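Local coordinates for protein bottromycin amidohydrolase (PDB 6I5S) that acts as a thiazoline-specific amidohydrolase, probably through a pair of zinc ions, and so serves as gatekeeper of bottromycin biosynthesis, at residues W84-G89 against L402-R407; Q116-P121 against A144-G149; V292-T297 against A445-S450; L343-D348 against H361-E366. All coordinates share one frame; numbering follows the deposited sequence.

Contact 1 of 4, residues W84-G89 against L402-R407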
loop_
_atom_site.group_PDB
_atom_site.type_symbol
_atom_site.label_atom_id
_atom_site.label_comp_id
_atom_site.label_asym_id
_atom_site.label_seq_id
_atom_site.Cartn_x
_atom_site.Cartn_y
_atom_site.Cartn_z
ATOM N N TRP A 84 3.652 -15.717 -21.024
ATOM C CA TRP A 84 3.411 -14.766 -19.961
ATOM C C TRP A 84 3.974 -15.320 -18.669
ATOM O O TRP A 84 3.962 -16.539 -18.442
ATOM C CB TRP A 84 1.932 -14.526 -19.722
ATOM C CG TRP A 84 1.104 -13.953 -20.795
ATOM C CD1 TRP A 84 0.201 -14.618 -21.556
ATOM C CD2 TRP A 84 1.012 -12.577 -21.173
ATOM N NE1 TRP A 84 -0.434 -13.749 -22.399
ATOM C CE2 TRP A 84 0.045 -12.489 -22.180
ATOM C CE3 TRP A 84 1.666 -11.417 -20.770
ATOM C CZ2 TRP A 84 -0.277 -11.290 -22.796
ATOM C CZ3 TRP A 84 1.326 -10.230 -21.383
ATOM C CH2 TRP A 84 0.366 -10.173 -22.365
ATOM N N TYR A 85 4.415 -14.405 -17.803
ATOM C CA TYR A 85 4.689 -14.695 -16.403
ATOM C C TYR A 85 3.709 -13.888 -15.563
ATOM O O TYR A 85 3.500 -12.700 -15.841
ATOM C CB TYR A 85 6.122 -14.301 -16.055
ATOM C CG TYR A 85 7.170 -15.033 -16.811
ATOM C CD1 TYR A 85 7.732 -16.205 -16.320
ATOM C CD2 TYR A 85 7.605 -14.572 -18.043
ATOM C CE1 TYR A 85 8.735 -16.899 -17.064
ATOM C CE2 TYR A 85 8.595 -15.262 -18.762
ATOM C CZ TYR A 85 9.146 -16.414 -18.240
ATOM O OH TYR A 85 10.124 -17.112 -18.952
ATOM N N VAL A 86 3.088 -14.528 -14.566
ATOM C CA VAL A 86 1.974 -13.929 -13.855
ATOM C C VAL A 86 2.221 -13.995 -12.364
ATOM O O VAL A 86 2.609 -15.040 -11.833
ATOM C CB VAL A 86 0.658 -14.633 -14.220
ATOM C CG1 VAL A 86 -0.424 -14.291 -13.274
ATOM C CG2 VAL A 86 0.271 -14.212 -15.644
ATOM N N THR A 87 1.945 -12.889 -11.687
ATOM C CA THR A 87 1.853 -12.841 -10.241
ATOM C C THR A 87 0.439 -12.487 -9.793
ATOM O O THR A 87 -0.331 -11.892 -10.552
ATOM C CB THR A 87 2.827 -11.799 -9.650
ATOM O OG1 THR A 87 2.404 -10.472 -10.000
ATOM C CG2 THR A 87 4.216 -11.998 -10.230
ATOM N N PRO A 88 0.086 -12.805 -8.549
ATOM C CA PRO A 88 -1.108 -12.213 -7.954
ATOM C C PRO A 88 -0.996 -10.698 -8.005
ATOM O O PRO A 88 0.094 -10.111 -8.037
ATOM C CB PRO A 88 -1.057 -12.712 -6.518
ATOM C CG PRO A 88 -0.255 -13.937 -6.561
ATOM C CD PRO A 88 0.808 -13.644 -7.560
ATOM N N GLY A 89 -2.143 -10.046 -7.993
ATOM C CA GLY A 89 -2.149 -8.598 -7.912
ATOM C C GLY A 89 -1.530 -8.130 -6.612
ATOM O O GLY A 89 -1.624 -8.809 -5.597
ATOM N N LEU A 402 -4.514 -10.206 -11.179
ATOM C CA LEU A 402 -3.231 -10.796 -11.548
ATOM C C LEU A 402 -2.401 -9.779 -12.302
ATOM O O LEU A 402 -2.956 -8.899 -12.954
ATOM C CB LEU A 402 -3.448 -12.016 -12.436
ATOM C CG LEU A 402 -4.230 -13.195 -11.857
ATOM C CD1 LEU A 402 -4.532 -14.232 -12.955
ATOM C CD2 LEU A 402 -3.388 -13.803 -10.716
ATOM N N VAL A 403 -1.074 -9.933 -12.264
ATOM C CA VAL A 403 -0.169 -9.050 -12.991
ATOM C C VAL A 403 0.621 -9.872 -14.001
ATOM O O VAL A 403 1.127 -10.947 -13.676
ATOM C CB VAL A 403 0.787 -8.319 -12.044
ATOM C CG1 VAL A 403 1.492 -7.201 -12.763
ATOM C CG2 VAL A 403 0.008 -7.767 -10.825
ATOM N N PHE A 404 0.713 -9.373 -15.221
ATOM C CA PHE A 404 1.261 -10.101 -16.361
ATOM C C PHE A 404 2.545 -9.439 -16.863
ATOM O O PHE A 404 2.599 -8.214 -16.985
ATOM C CB PHE A 404 0.272 -10.099 -17.510
ATOM C CG PHE A 404 -0.892 -11.008 -17.326
ATOM C CD1 PHE A 404 -1.035 -12.113 -18.138
ATOM C CD2 PHE A 404 -1.864 -10.762 -16.366
ATOM C CE1 PHE A 404 -2.130 -12.960 -18.014
ATOM C CE2 PHE A 404 -2.943 -11.597 -16.247
ATOM C CZ PHE A 404 -3.076 -12.708 -17.059
ATOM N N TYR A 405 3.545 -10.261 -17.218
ATOM C CA TYR A 405 4.838 -9.831 -17.732
ATOM C C TYR A 405 5.251 -10.724 -18.892
ATOM O O TYR A 405 5.088 -11.953 -18.829
ATOM C CB TYR A 405 5.903 -9.921 -16.646
ATOM C CG TYR A 405 5.594 -9.065 -15.432
ATOM C CD1 TYR A 405 6.021 -7.744 -15.354
ATOM C CD2 TYR A 405 4.894 -9.594 -14.364
ATOM C CE1 TYR A 405 5.757 -6.955 -14.196
ATOM C CE2 TYR A 405 4.563 -8.799 -13.224
ATOM C CZ TYR A 405 5.014 -7.495 -13.175
ATOM O OH TYR A 405 4.751 -6.706 -12.081
ATOM N N ARG A 406 5.778 -10.105 -19.953
ATOM C CA ARG A 406 6.291 -10.885 -21.064
ATOM C C ARG A 406 7.626 -11.524 -20.716
ATOM O O ARG A 406 7.952 -12.597 -21.228
ATOM C CB ARG A 406 6.444 -10.008 -22.290
ATOM C CG ARG A 406 5.174 -9.589 -22.957
ATOM C CD ARG A 406 4.417 -10.772 -23.507
ATOM N NE ARG A 406 3.295 -10.341 -24.341
ATOM C CZ ARG A 406 2.409 -11.170 -24.890
ATOM N NH1 ARG A 406 2.479 -12.487 -24.671
ATOM N NH2 ARG A 406 1.452 -10.679 -25.676
ATOM N N ARG A 407 8.412 -10.881 -19.863
ATOM C CA ARG A 407 9.672 -11.429 -19.384
ATOM C C ARG A 407 9.576 -11.615 -17.874
ATOM O O ARG A 407 8.800 -10.936 -17.210
ATOM C CB ARG A 407 10.846 -10.510 -19.719
ATOM C CG ARG A 407 11.099 -10.328 -21.220
ATOM C CD ARG A 407 12.298 -9.421 -21.502
ATOM N NE ARG A 407 12.590 -9.328 -22.936
ATOM C CZ ARG A 407 13.566 -8.595 -23.471
ATOM N NH1 ARG A 407 14.368 -7.868 -22.703
ATOM N NH2 ARG A 407 13.739 -8.587 -24.788
#

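Contact 2 of 4, residues Q116-P121 against A144-G149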
loop_
_atom_site.group_PDB
_atom_site.type_symbol
_atom_site.label_atom_id
_atom_site.label_comp_id
_atom_site.label_asym_id
_atom_site.label_seq_id
_atom_site.Cartn_x
_atom_site.Cartn_y
_atom_site.Cartn_z
ATOM N N GLN A 116 -6.623 1.066 3.259
ATOM C CA GLN A 116 -6.871 2.483 3.518
ATOM C C GLN A 116 -6.855 2.681 5.015
ATOM O O GLN A 116 -7.835 2.374 5.698
ATOM C CB GLN A 116 -8.207 2.921 2.943
ATOM C CG GLN A 116 -8.563 4.367 3.267
ATOM C CD GLN A 116 -7.652 5.359 2.570
ATOM O OE1 GLN A 116 -7.099 5.078 1.510
ATOM N NE2 GLN A 116 -7.489 6.517 3.166
ATOM N N LEU A 117 -5.744 3.194 5.522
ATOM C CA LEU A 117 -5.534 3.249 6.966
ATOM C C LEU A 117 -6.030 4.547 7.587
ATOM O O LEU A 117 -5.722 4.835 8.751
ATOM C CB LEU A 117 -4.042 2.982 7.269
ATOM C CG LEU A 117 -3.923 1.622 7.960
ATOM C CD1 LEU A 117 -4.503 0.487 7.177
ATOM C CD2 LEU A 117 -2.480 1.339 8.274
ATOM N N TRP A 118 -6.833 5.307 6.865
ATOM C CA TRP A 118 -7.635 6.378 7.411
ATOM C C TRP A 118 -8.936 6.330 6.622
ATOM O O TRP A 118 -9.166 7.141 5.757
ATOM C CB TRP A 118 -6.950 7.740 7.277
ATOM C CG TRP A 118 -7.355 8.683 8.298
ATOM C CD1 TRP A 118 -8.612 9.152 8.537
ATOM C CD2 TRP A 118 -6.493 9.308 9.250
ATOM N NE1 TRP A 118 -8.588 10.036 9.596
ATOM C CE2 TRP A 118 -7.295 10.152 10.045
ATOM C CE3 TRP A 118 -5.113 9.235 9.508
ATOM C CZ2 TRP A 118 -6.766 10.923 11.081
ATOM C CZ3 TRP A 118 -4.589 9.995 10.544
ATOM C CH2 TRP A 118 -5.416 10.830 11.316
ATOM N N GLY A 119 -9.755 5.324 6.905
ATOM C CA GLY A 119 -10.936 5.081 6.089
ATOM C C GLY A 119 -12.084 6.023 6.393
ATOM O O GLY A 119 -12.305 6.479 7.516
ATOM N N GLU A 120 -12.882 6.241 5.362
ATOM C CA GLU A 120 -14.067 7.105 5.389
ATOM C C GLU A 120 -15.215 6.420 4.649
ATOM O O GLU A 120 -14.996 5.446 3.922
ATOM C CB GLU A 120 -13.801 8.445 4.688
ATOM C CG GLU A 120 -12.781 9.305 5.397
ATOM C CD GLU A 120 -12.688 10.713 4.821
ATOM O OE1 GLU A 120 -13.678 11.195 4.234
ATOM O OE2 GLU A 120 -11.616 11.337 4.957
ATOM N N PRO A 121 -16.440 6.893 4.818
ATOM C CA PRO A 121 -17.550 6.384 3.960
ATOM C C PRO A 121 -17.252 6.418 2.466
ATOM O O PRO A 121 -17.672 5.499 1.763
ATOM C CB PRO A 121 -18.696 7.315 4.337
ATOM C CG PRO A 121 -18.421 7.666 5.772
ATOM C CD PRO A 121 -16.933 7.846 5.829
ATOM N N ALA A 144 -12.280 2.176 10.078
ATOM C CA ALA A 144 -13.286 3.133 10.512
ATOM C C ALA A 144 -12.566 4.365 11.067
ATOM O O ALA A 144 -12.529 4.617 12.275
ATOM C CB ALA A 144 -14.203 2.520 11.565
ATOM N N GLY A 145 -12.015 5.152 10.157
ATOM C CA GLY A 145 -11.296 6.320 10.601
ATOM C C GLY A 145 -10.069 5.869 11.387
ATOM O O GLY A 145 -9.513 4.790 11.155
ATOM N N VAL A 146 -9.695 6.665 12.367
ATOM C CA VAL A 146 -8.557 6.352 13.236
ATOM C C VAL A 146 -8.985 6.718 14.654
ATOM O O VAL A 146 -9.619 7.759 14.878
ATOM C CB VAL A 146 -7.250 7.092 12.866
ATOM C CG1 VAL A 146 -6.773 6.704 11.466
ATOM C CG2 VAL A 146 -7.402 8.562 13.014
ATOM N N VAL A 147 -8.619 5.884 15.620
ATOM C CA VAL A 147 -8.957 6.064 17.019
ATOM C C VAL A 147 -7.703 6.569 17.730
ATOM O O VAL A 147 -6.613 6.048 17.484
ATOM C CB VAL A 147 -9.424 4.739 17.646
ATOM C CG1 VAL A 147 -9.477 4.818 19.054
ATOM C CG2 VAL A 147 -10.850 4.407 16.994
ATOM N N ASP A 148 -7.864 7.594 18.546
ATOM C CA ASP A 148 -6.759 8.154 19.297
ATOM C C ASP A 148 -7.261 8.588 20.661
ATOM O O ASP A 148 -8.468 8.694 20.891
ATOM C CB ASP A 148 -6.127 9.353 18.591
ATOM C CG ASP A 148 -4.627 9.546 18.934
ATOM O OD1 ASP A 148 -4.076 8.791 19.769
ATOM O OD2 ASP A 148 -3.993 10.490 18.368
ATOM N N GLY A 149 -6.315 8.829 21.585
ATOM C CA GLY A 149 -6.677 9.226 22.939
ATOM C C GLY A 149 -6.760 10.730 23.073
ATOM O O GLY A 149 -6.470 11.497 22.149
#

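Contact 3 of 4, residues V292-T297 against A445-S450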
loop_
_atom_site.group_PDB
_atom_site.type_symbol
_atom_site.label_atom_id
_atom_site.label_comp_id
_atom_site.label_asym_id
_atom_site.label_seq_id
_atom_site.Cartn_x
_atom_site.Cartn_y
_atom_site.Cartn_z
ATOM N N VAL A 292 7.522 16.177 -10.110
ATOM C CA VAL A 292 6.670 15.417 -9.204
ATOM C C VAL A 292 5.664 16.332 -8.523
ATOM O O VAL A 292 4.509 15.956 -8.325
ATOM C CB VAL A 292 7.504 14.634 -8.180
ATOM C CG1 VAL A 292 6.553 13.899 -7.237
ATOM C CG2 VAL A 292 8.351 13.652 -8.855
ATOM N N LEU A 293 6.068 17.552 -8.165
ATOM C CA LEU A 293 5.096 18.492 -7.615
ATOM C C LEU A 293 3.983 18.806 -8.603
ATOM O O LEU A 293 2.831 18.989 -8.200
ATOM C CB LEU A 293 5.789 19.780 -7.194
ATOM C CG LEU A 293 6.617 19.747 -5.947
ATOM C CD1 LEU A 293 7.508 21.015 -5.886
ATOM C CD2 LEU A 293 5.703 19.661 -4.740
ATOM N N GLN A 294 4.308 18.937 -9.894
ATOM C CA GLN A 294 3.267 19.162 -10.884
ATOM C C GLN A 294 2.297 17.988 -10.915
ATOM O O GLN A 294 1.094 18.167 -11.170
ATOM C CB GLN A 294 3.912 19.381 -12.264
ATOM C CG GLN A 294 2.938 19.754 -13.352
ATOM C CD GLN A 294 2.240 21.066 -13.074
ATOM O OE1 GLN A 294 2.856 22.127 -13.083
ATOM N NE2 GLN A 294 0.952 20.996 -12.812
ATOM N N ALA A 295 2.797 16.785 -10.625
ATOM C CA ALA A 295 1.984 15.580 -10.705
ATOM C C ALA A 295 1.100 15.392 -9.482
ATOM O O ALA A 295 0.105 14.652 -9.564
ATOM C CB ALA A 295 2.879 14.364 -10.895
ATOM N N ALA A 296 1.396 16.104 -8.409
ATOM C CA ALA A 296 0.614 16.043 -7.189
ATOM C C ALA A 296 -0.758 16.648 -7.434
ATOM O O ALA A 296 -0.917 17.578 -8.222
ATOM C CB ALA A 296 1.298 16.809 -6.055
ATOM N N THR A 297 -1.745 16.130 -6.720
ATOM C CA THR A 297 -3.091 16.665 -6.809
ATOM C C THR A 297 -3.151 18.067 -6.203
ATOM O O THR A 297 -2.378 18.403 -5.302
ATOM C CB THR A 297 -4.066 15.758 -6.074
ATOM O OG1 THR A 297 -3.761 15.787 -4.689
ATOM C CG2 THR A 297 -3.991 14.302 -6.603
ATOM N N ALA A 445 -3.211 16.216 -14.109
ATOM C CA ALA A 445 -2.535 16.995 -13.091
ATOM C C ALA A 445 -1.681 18.105 -13.680
ATOM O O ALA A 445 -1.109 18.896 -12.931
ATOM C CB ALA A 445 -1.679 16.076 -12.242
ATOM N N GLY A 446 -1.560 18.184 -14.998
ATOM C CA GLY A 446 -0.821 19.266 -15.623
ATOM C C GLY A 446 0.591 18.941 -16.024
ATOM O O GLY A 446 1.329 19.847 -16.408
ATOM N N LEU A 447 1.011 17.696 -15.910
ATOM C CA LEU A 447 2.357 17.312 -16.298
ATOM C C LEU A 447 2.305 16.666 -17.671
ATOM O O LEU A 447 1.464 15.804 -17.916
ATOM C CB LEU A 447 2.959 16.346 -15.283
ATOM C CG LEU A 447 4.417 15.992 -15.589
ATOM C CD1 LEU A 447 5.294 17.176 -15.420
ATOM C CD2 LEU A 447 4.844 14.858 -14.651
ATOM N N ASP A 448 3.203 17.093 -18.554
ATOM C CA ASP A 448 3.377 16.484 -19.849
ATOM C C ASP A 448 3.685 15.003 -19.672
ATOM O O ASP A 448 4.709 14.665 -19.062
ATOM C CB ASP A 448 4.521 17.192 -20.575
ATOM C CG ASP A 448 4.680 16.744 -21.994
ATOM O OD1 ASP A 448 4.182 15.660 -22.361
ATOM O OD2 ASP A 448 5.346 17.487 -22.736
ATOM N N PRO A 449 2.860 14.096 -20.200
ATOM C CA PRO A 449 3.143 12.660 -20.028
ATOM C C PRO A 449 4.516 12.241 -20.495
ATOM O O PRO A 449 5.046 11.253 -19.984
ATOM C CB PRO A 449 2.047 11.984 -20.872
ATOM C CG PRO A 449 1.034 13.010 -21.061
ATOM C CD PRO A 449 1.699 14.328 -21.065
ATOM N N SER A 450 5.111 12.925 -21.479
ATOM C CA SER A 450 6.434 12.509 -21.907
ATOM C C SER A 450 7.499 12.750 -20.841
ATOM O O SER A 450 8.617 12.242 -20.975
ATOM C CB SER A 450 6.784 13.239 -23.208
ATOM O OG SER A 450 6.681 14.633 -23.016
#

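Contact 4 of 4, residues L343-D348 against H361-E366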
loop_
_atom_site.group_PDB
_atom_site.type_symbol
_atom_site.label_atom_id
_atom_site.label_comp_id
_atom_site.label_asym_id
_atom_site.label_seq_id
_atom_site.Cartn_x
_atom_site.Cartn_y
_atom_site.Cartn_z
ATOM N N LEU A 343 6.395 -9.523 6.742
ATOM C CA LEU A 343 6.487 -8.163 6.235
ATOM C C LEU A 343 5.401 -7.872 5.195
ATOM O O LEU A 343 4.900 -8.765 4.518
ATOM C CB LEU A 343 7.838 -7.911 5.609
ATOM C CG LEU A 343 8.996 -7.798 6.583
ATOM C CD1 LEU A 343 10.314 -7.668 5.741
ATOM C CD2 LEU A 343 8.868 -6.648 7.479
ATOM N N LEU A 344 5.057 -6.594 5.098
ATOM C CA LEU A 344 4.079 -6.068 4.138
ATOM C C LEU A 344 4.714 -4.889 3.421
ATOM O O LEU A 344 5.635 -4.225 3.929
ATOM C CB LEU A 344 2.770 -5.603 4.861
ATOM C CG LEU A 344 2.079 -6.664 5.705
ATOM C CD1 LEU A 344 1.001 -6.002 6.597
ATOM C CD2 LEU A 344 1.417 -7.681 4.750
ATOM N N VAL A 345 4.200 -4.606 2.233
ATOM C CA VAL A 345 4.695 -3.523 1.396
ATOM C C VAL A 345 3.666 -2.413 1.420
ATOM O O VAL A 345 2.622 -2.523 0.754
ATOM C CB VAL A 345 4.955 -3.987 -0.037
ATOM C CG1 VAL A 345 5.524 -2.875 -0.796
ATOM C CG2 VAL A 345 5.839 -5.209 -0.095
ATOM N N GLY A 346 3.923 -1.361 2.198
ATOM C CA GLY A 346 3.030 -0.226 2.249
ATOM C C GLY A 346 3.836 1.047 2.093
ATOM O O GLY A 346 5.041 1.068 2.339
ATOM N N THR A 347 3.148 2.130 1.700
ATOM C CA THR A 347 3.847 3.321 1.235
ATOM C C THR A 347 3.559 4.603 1.993
ATOM O O THR A 347 4.381 5.528 1.920
ATOM C CB THR A 347 3.517 3.598 -0.235
ATOM O OG1 THR A 347 2.117 3.868 -0.400
ATOM C CG2 THR A 347 3.939 2.418 -1.085
ATOM N N ASP A 348 2.410 4.715 2.659
ATOM C CA ASP A 348 1.925 6.013 3.136
ATOM C C ASP A 348 1.811 7.001 1.982
ATOM O O ASP A 348 2.009 8.208 2.151
ATOM C CB ASP A 348 2.823 6.562 4.269
ATOM C CG ASP A 348 2.052 7.005 5.503
ATOM O OD1 ASP A 348 0.824 7.051 5.513
ATOM O OD2 ASP A 348 2.726 7.303 6.497
ATOM N N HIS A 361 6.632 0.371 -5.763
ATOM C CA HIS A 361 7.883 -0.205 -6.245
ATOM C C HIS A 361 9.091 0.417 -5.571
ATOM O O HIS A 361 10.113 -0.258 -5.448
ATOM C CB HIS A 361 7.875 -0.124 -7.785
ATOM C CG HIS A 361 6.786 -0.973 -8.342
ATOM N ND1 HIS A 361 6.900 -2.348 -8.391
ATOM C CD2 HIS A 361 5.514 -0.674 -8.685
ATOM C CE1 HIS A 361 5.746 -2.850 -8.812
ATOM N NE2 HIS A 361 4.884 -1.859 -8.971
ATOM N N LYS A 362 9.011 1.671 -5.142
ATOM C CA LYS A 362 10.089 2.211 -4.304
ATOM C C LYS A 362 10.209 1.466 -2.987
ATOM O O LYS A 362 11.332 1.274 -2.475
ATOM C CB LYS A 362 9.889 3.688 -4.033
ATOM C CG LYS A 362 10.063 4.596 -5.235
ATOM C CD LYS A 362 10.267 6.008 -4.758
ATOM C CE LYS A 362 10.376 6.966 -5.890
ATOM N NZ LYS A 362 10.833 8.319 -5.432
ATOM N N GLU A 363 9.080 1.015 -2.431
ATOM C CA GLU A 363 9.143 0.286 -1.175
ATOM C C GLU A 363 9.689 -1.114 -1.403
ATOM O O GLU A 363 10.483 -1.595 -0.595
ATOM C CB GLU A 363 7.765 0.221 -0.524
ATOM C CG GLU A 363 7.752 -0.530 0.853
ATOM C CD GLU A 363 8.513 0.147 1.914
ATOM O OE1 GLU A 363 9.067 1.233 1.623
ATOM O OE2 GLU A 363 8.594 -0.419 3.084
ATOM N N ILE A 364 9.331 -1.765 -2.527
ATOM C CA ILE A 364 10.021 -3.010 -2.892
ATOM C C ILE A 364 11.523 -2.770 -2.995
ATOM O O ILE A 364 12.330 -3.570 -2.501
ATOM C CB ILE A 364 9.458 -3.591 -4.200
ATOM C CG1 ILE A 364 8.046 -4.173 -3.889
ATOM C CG2 ILE A 364 10.373 -4.678 -4.785
ATOM C CD1 ILE A 364 7.298 -4.564 -5.119
ATOM N N ALA A 365 11.917 -1.650 -3.590
ATOM C CA ALA A 365 13.353 -1.353 -3.709
ATOM C C ALA A 365 14.009 -1.148 -2.334
ATOM O O ALA A 365 15.114 -1.626 -2.095
ATOM C CB ALA A 365 13.543 -0.121 -4.600
ATOM N N GLU A 366 13.346 -0.438 -1.417
ATOM C CA GLU A 366 13.873 -0.306 -0.058
ATOM C C GLU A 366 14.077 -1.662 0.606
ATOM O O GLU A 366 15.114 -1.895 1.251
ATOM C CB GLU A 366 12.947 0.525 0.838
ATOM C CG GLU A 366 12.826 2.017 0.503
ATOM C CD GLU A 366 13.944 2.877 1.003
ATOM O OE1 GLU A 366 14.693 2.433 1.898
ATOM O OE2 GLU A 366 14.081 4.034 0.509
HETATM O O HOH W 1 6.264 -1.572 3.944
#

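Contact 1 of 4, residues W84-G89 against L402-R407
The indole of Trp84 is held between Arg406 on one face and Phe404 on the other. The guanidinium lies flat on it, centres 3.6 Å apart and planes 9° apart, a cation-pi stack that suits an electron-rich ring beside a long, charged side chain. The CB of Arg406 points away from the 84-89 strand, and the bend at its second torsion (chi2 -64°) brings the guanidinium back over the indole, where NH1 also bonds Asp83 O. On the far face Phe404 comes edge-on, a T-shaped pair with planes at 89° and its CD1 3.7 Å from CD2 of Trp84. The face of the phenylalanine ring in turn receives Val86 CG2, a CH-pi contact 3.6 Å from the ring centroid. At the Tyr85 ring edge lies Arg406 O.

The backbones pair as antiparallel strands. Tyr85 N reaches Tyr405 O at 2.7 Å, and Thr87 N reaches Val403 O at 2.9 Å; both pairs are doubly bonded. Beta-branched Val86, Thr87 and Val403 suit such extended strands. Pro88 falls in a non-hydrogen-bonded pair with Leu402, where its missing N-H costs this pairing nothing. The hydroxyl of Thr87 donates from above the carbonyl plane to Pro88 O, while its OG1 rests 3.4 Å from Val403 CB.

This pairing joins sequence 313 residues apart, as in amidohydrolases whose small beta domain combines both ends of the chain. Strand 84-95 lies between strand 43-45, its parallel neighbour, and strand 402-405, which hands the sheet on to strand 421-424.

Contact 2 of 4, residues Q116-P121 against A144-G149
Leu117, Trp118 and Gly119 meet Gly145 and Val146 at the rim of the zinc site, where two loops run side by side. Leu117 sends its side chain to within about 5 Å of a zinc ion, and its carbonyl oxygen bonds NZ of carboxylated lysine Xaa183, a ligand of both metals. Val146 CG1 packs 3.5 Å from that Leu117 O, so an apolar branch lies against the second shell of the site. With CG of Trp118 roughly opposite its own backbone N (chi1 -153°), the indole extends to Val146, whose CB points toward the 116-121 loop. Val146 CG2 lies over one face of the ring, a CH-pi arrangement, but is modelled too near CZ2 for the distance to be trusted; CG1 also touches CD2.

The loops follow strands 111-116 and 139-142, parallel neighbours in the sheet, and belong to the C-terminal ends of strands, where alpha/beta barrels carry their active sites. Gly145 N makes a weak, bent bond of 3.0 Å to Gly119 O. The positive phi of Gly145, 65°, favours glycine. Thr143 OG1 ties both sides together, bonding Gly119 N and Gly145 O.

Within the loop Gln116 folds back: its NE2 donates to Trp118 O at 3.1 Å, almost straight at 174°. The acceptor lies in the plane of the glutamine amide, whereas the donor stands above the carbonyl plane. The other end of that amide, OE1, takes Val97 N.

Contact 3 of 4, residues V292-T297 against A445-S450
The last turn of helix 290-295 lies against the chain leaving helix 431-444, with Ala295 CA 5.3 Å from Ala445 CA and Gln294 CA 5.8 Å from Leu447 CA. Gln294 does most of the joining. Its CG stands opposite the backbone N (chi1 -174°) and the chain then bends, carrying NE2 to Ala445 O at 2.9 Å. The bond follows a lone pair in the carbonyl plane and lies nearly in the amide plane. That donor matters because Gln294 O, another acceptor, also sits 2.9 Å from Ala445 O. With a leucine here the amide donor would be gone, and Ala445 O would probably be left near Gln294 O without the N-H that now offsets their repulsion.

Gly446 closes helix 431-444 in a Schellman motif with phi 98°, a place for glycine, since a beta carbon would press on the carbonyl O of Ala445 and collide with Gln294 NE2. Compact Ala445 sets its CB 3.5 Å from Ala295 O, and Leu447 lays its CB and CD1 along the aliphatic part of Gln294.

Arg441 of helix 431-444 bonds Ala295 O, adding a second tie between the helix ends. Trp304 of helix 301-313 packs against Val292, Leu293 and Ala296.

Contact 4 of 4, residues L343-D348 against H361-E366
Val345, Gly346 and Thr347 pass along Glu363 and Ile364 in the strand-loop-helix unit that carries metal ligand Asp348. The placing of this aspartate after a late strand matches the last strand of the barrel in amidohydrolases, and helix 358-369 is the helix that follows.

The side-chain packing is apolar. Val345 CG1, opposite its backbone N (chi1 -177°), rests 3.6 Å from Glu363 CG and 4.2 Å from Ile364 CG1. The valine and glutamate side chains slide past each other in opposite directions, so the methylene part of the glutamate serves as hydrocarbon. A branched valine fills this buried slot between helices 358-369 and 374-381. The carbonyl oxygen of Gly346 also touches the glutamate, 3.5 Å from its CG.

The carboxylate of Glu363 is held by two backbone amides. The side chain bends at its second torsion (chi2 66°), and its OE1 and OE2 accept from the amides of Val274 and Leu273 at the start of helix 273-280, a setting that would favour a negative charge. With a leucine in its place, those amides would probably lose their acceptor, and the water bonded to OE2 one of its partners. Thr347 turns its OG1 to Asp92 OD1 and Cys349 N. Asp348 OD1 binds zinc alongside His94 and His96, while OD2 forms a salt bridge with Arg279.

A water bridges the two segments. It bonds Leu344 O at 2.7 Å and Glu363 OE2 at 2.7 Å, and it accepts the N-H of Gly346, whose N is 2.9 Å from the water oxygen.

In the fold
Contacts 1 and 4 are buried, whereas contacts 2 and 3 are only partly so. Contact 4 lies deepest, its centre about 7 Å from the centre of the chain; contact 1, its centre about 19 Å out, is buried in the sheet holding strand 111-116. Strand 84-95 connects them: after pairing in contact 1 it runs on to His94, whose backbone bonds Asp348 of contact 4. Contacts 2 and 4 approach the metals from different loops, one through carboxylated Xaa183, the other through a direct ligand. Chemistry differs with place: regular backbone pairing and ring stacks in contact 1, a weak backbone bond in contact 2, one side-chain amide in contact 3, a bridging water in contact 4.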